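Local coordinates for magnetosome protein MamA (Magnetospirillum gryphiswaldense, PDB 3AS8) that is a magnetosome-associated TPR protein that recognises itself to build larger complexes and probably offers its helical repeats as protein-binding surfaces, at residues R12-I16 against D41-H47. Residues are numbered along the deposited sequence; the frame is centred on the assembly and turned at random.
Sequences RDKGI and DVEVALH
A salt bridge to an N-cap aspartate fastens helix 5-20 to the start of helix 42-54, at the N-terminal end of this all-helical TPR chain: R12 reaches across and takes D41 with two nitrogens, side-on. R12 NE donates to D41 OD2 at 2.8 Å, almost straight (174°) and within the guanidinium plane, while R12 NH2 meets the syn lone pair of D41 OD1 at 3.3 Å on a more bent path. The two flat groups are twisted 32° apart, so the pairing is not coplanar. With CG anti to the backbone N (chi1 -179°) and the chain extended as far as NE, arginine has the length to bridge the separation between 12-16 and 42-47, whose axes come within 10.3 Å of each other. Aspartate suits the cap because its short carboxylate can turn back on the helix: D41 OD1 also accepts from V44 N at 3.2 Å, a donor lying above the carboxylate plane, and weakly from E43 N.

Below the charges the contact turns apolar. V44 CG2 packs 3.7 Å from R12 CG, and I16 CD1 lies over one guanidinium face and 4.3 Å from that same valine methyl, the branched residues presenting one methyl to the aliphatic stem and another to the guanidinium. Deeper still, I16 CG2 sits over one face of the H47 ring, whose ND1 donates to E43 O at 2.8 Å; this bond fixes the ring's rotation, and K77 of helix 76-88 also touches H47. A leucine in place of R12 would probably leave the D41 carboxylate without its cationic mate. The guanidinium and the positive end of the helix dipole should together favour an ionised D41, one carboxylate thus serving both helix capping and interhelix attachment.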
ATOM      1  N   ARG A  12      21.346  -6.554  13.569  1.00 20.84           N
ATOM      2  CA  ARG A  12      20.437  -5.420  13.288  1.00 22.65           C
ATOM      3  C   ARG A  12      20.916  -4.617  12.139  1.00 22.00           C
ATOM      4  O   ARG A  12      20.190  -4.418  11.201  1.00 22.04           O
ATOM      5  CB  ARG A  12      20.265  -4.552  14.511  1.00 22.72           C
ATOM      6  CG  ARG A  12      19.317  -3.349  14.328  1.00 27.70           C
ATOM      7  CD  ARG A  12      19.332  -2.476  15.640  1.00 29.27           C
ATOM      8  NE  ARG A  12      18.159  -1.618  15.666  1.00 33.55           N
ATOM      9  CZ  ARG A  12      18.021  -0.525  14.914  1.00 38.11           C
ATOM     10  NH1 ARG A  12      19.005  -0.131  14.091  1.00 38.17           N
ATOM     11  NH2 ARG A  12      16.907   0.192  14.998  1.00 38.57           N
ATOM     12  N   ASP A  13      22.153  -4.154  12.203  1.00 22.87           N
ATOM     13  CA  ASP A  13      22.706  -3.316  11.180  1.00 23.71           C
ATOM     14  C   ASP A  13      22.762  -4.056   9.848  1.00 22.51           C
ATOM     15  O   ASP A  13      22.410  -3.479   8.797  1.00 21.27           O
ATOM     16  CB  ASP A  13      24.184  -2.895  11.479  1.00 24.68           C
ATOM     17  CG  ASP A  13      24.326  -1.879  12.648  1.00 31.75           C
ATOM     18  OD1 ASP A  13      23.281  -1.434  13.212  1.00 37.69           O
ATOM     19  OD2 ASP A  13      25.535  -1.565  12.992  1.00 42.93           O
ATOM     20  N   LYS A  14      23.286  -5.295   9.870  1.00 21.57           N
ATOM     21  CA  LYS A  14      23.408  -6.066   8.653  1.00 22.65           C
ATOM     22  C   LYS A  14      21.980  -6.372   8.037  1.00 22.03           C
ATOM     23  O   LYS A  14      21.781  -6.327   6.787  1.00 22.01           O
ATOM     24  CB  LYS A  14      24.229  -7.337   8.896  1.00 23.77           C
ATOM     25  CG  LYS A  14      25.038  -7.818   7.723  1.00 28.22           C
ATOM     26  CD  LYS A  14      26.055  -8.907   8.156  1.00 31.33           C
ATOM     27  CE  LYS A  14      27.213  -9.101   7.167  1.00 39.75           C
ATOM     28  NZ  LYS A  14      26.904  -8.899   5.700  1.00 40.94           N
ATOM     29  N   GLY A  15      21.028  -6.719   8.901  1.00 20.51           N
ATOM     30  CA  GLY A  15      19.687  -7.084   8.449  1.00 20.61           C
ATOM     31  C   GLY A  15      18.913  -5.950   7.792  1.00 19.85           C
ATOM     32  O   GLY A  15      18.315  -6.077   6.710  1.00 19.71           O
ATOM     33  N   ILE A  16      18.927  -4.823   8.471  1.00 19.43           N
ATOM     34  CA  ILE A  16      18.278  -3.630   7.960  1.00 21.05           C
ATOM     35  C   ILE A  16      18.948  -3.167   6.683  1.00 21.79           C
ATOM     36  O   ILE A  16      18.308  -2.675   5.729  1.00 22.44           O
ATOM     37  CB  ILE A  16      18.292  -2.543   9.021  1.00 20.38           C
ATOM     38  CG1 ILE A  16      17.340  -2.960  10.155  1.00 19.26           C
ATOM     39  CG2 ILE A  16      17.930  -1.202   8.393  1.00 20.88           C
ATOM     40  CD1 ILE A  16      17.521  -2.057  11.446  1.00 22.83           C
ATOM     41  N   ASP A  41      11.644  -3.576  18.949  1.00 38.08           N
ATOM     42  CA  ASP A  41      12.396  -2.548  18.165  1.00 36.78           C
ATOM     43  C   ASP A  41      11.672  -2.312  16.841  1.00 35.70           C
ATOM     44  O   ASP A  41      11.617  -3.245  16.030  1.00 32.25           O
ATOM     45  CB  ASP A  41      13.799  -3.097  17.913  1.00 35.48           C
ATOM     46  CG  ASP A  41      14.716  -2.186  17.037  1.00 37.43           C
ATOM     47  OD1 ASP A  41      14.307  -1.449  16.087  1.00 39.42           O
ATOM     48  OD2 ASP A  41      15.933  -2.256  17.291  1.00 40.50           O
ATOM     49  N   VAL A  42      11.129  -1.095  16.616  1.00 36.62           N
ATOM     50  CA  VAL A  42      10.156  -0.864  15.491  1.00 35.24           C
ATOM     51  C   VAL A  42      10.864  -0.986  14.145  1.00 33.66           C
ATOM     52  O   VAL A  42      10.312  -1.527  13.183  1.00 32.20           O
ATOM     53  CB  VAL A  42       9.363   0.493  15.597  1.00 37.35           C
ATOM     54  CG1 VAL A  42      10.252   1.687  15.490  1.00 39.41           C
ATOM     55  CG2 VAL A  42       8.288   0.603  14.496  1.00 36.66           C
ATOM     56  N   GLU A  43      12.120  -0.583  14.097  1.00 31.89           N
ATOM     57  CA  GLU A  43      12.854  -0.587  12.822  1.00 31.67           C
ATOM     58  C   GLU A  43      13.217  -2.024  12.390  1.00 27.85           C
ATOM     59  O   GLU A  43      13.194  -2.343  11.181  1.00 27.28           O
ATOM     60  CB  GLU A  43      14.059   0.310  13.014  1.00 34.19           C
ATOM     61  CG  GLU A  43      14.456   1.130  11.833  1.00 40.06           C
ATOM     62  CD  GLU A  43      13.359   1.964  11.232  1.00 42.28           C
ATOM     63  OE1 GLU A  43      13.239   1.905   9.985  1.00 46.04           O
ATOM     64  OE2 GLU A  43      12.645   2.683  11.960  1.00 45.58           O
ATOM     65  N   VAL A  44      13.480  -2.884  13.387  1.00 27.13           N
ATOM     66  CA  VAL A  44      13.720  -4.287  13.180  1.00 25.16           C
ATOM     67  C   VAL A  44      12.375  -4.936  12.766  1.00 25.90           C
ATOM     68  O   VAL A  44      12.319  -5.625  11.716  1.00 22.82           O
ATOM     69  CB  VAL A  44      14.345  -4.950  14.428  1.00 26.50           C
ATOM     70  CG1 VAL A  44      14.237  -6.489  14.335  1.00 25.40           C
ATOM     71  CG2 VAL A  44      15.838  -4.464  14.610  1.00 23.19           C
ATOM     72  N   ALA A  45      11.276  -4.664  13.507  1.00 24.05           N
ATOM     73  CA  ALA A  45       9.981  -5.262  13.150  1.00 22.75           C
ATOM     74  C   ALA A  45       9.462  -4.829  11.741  1.00 21.80           C
ATOM     75  O   ALA A  45       8.930  -5.646  10.975  1.00 19.36           O
ATOM     76  CB  ALA A  45       8.895  -5.014  14.240  1.00 24.86           C
ATOM     77  N   LEU A  46       9.680  -3.577  11.391  1.00 21.64           N
ATOM     78  CA  LEU A  46       9.295  -3.058  10.108  1.00 22.21           C
ATOM     79  C   LEU A  46      10.039  -3.722   8.953  1.00 22.10           C
ATOM     80  O   LEU A  46       9.417  -4.151   7.968  1.00 23.07           O
ATOM     81  CB  LEU A  46       9.548  -1.600  10.058  1.00 23.28           C
ATOM     82  CG  LEU A  46       9.498  -0.965   8.655  1.00 27.77           C
ATOM     83  CD1 LEU A  46       8.055  -1.134   7.983  1.00 26.20           C
ATOM     84  CD2 LEU A  46       9.862   0.497   8.681  1.00 25.59           C
ATOM     85  N   HIS A  47      11.366  -3.793   9.060  1.00 20.99           N
ATOM     86  CA  HIS A  47      12.152  -4.403   8.013  1.00 20.27           C
ATOM     87  C   HIS A  47      11.978  -5.930   7.901  1.00 18.48           C
ATOM     88  O   HIS A  47      11.904  -6.475   6.797  1.00 17.43           O
ATOM     89  CB  HIS A  47      13.572  -3.867   8.113  1.00 20.37           C
ATOM     90  CG  HIS A  47      13.658  -2.437   7.679  1.00 21.92           C
ATOM     91  ND1 HIS A  47      13.608  -1.368   8.563  1.00 26.95           N
ATOM     92  CD2 HIS A  47      13.629  -1.897   6.434  1.00 23.77           C
ATOM     93  CE1 HIS A  47      13.635  -0.236   7.872  1.00 26.74           C
ATOM     94  NE2 HIS A  47      13.657  -0.527   6.585  1.00 29.90           N
TER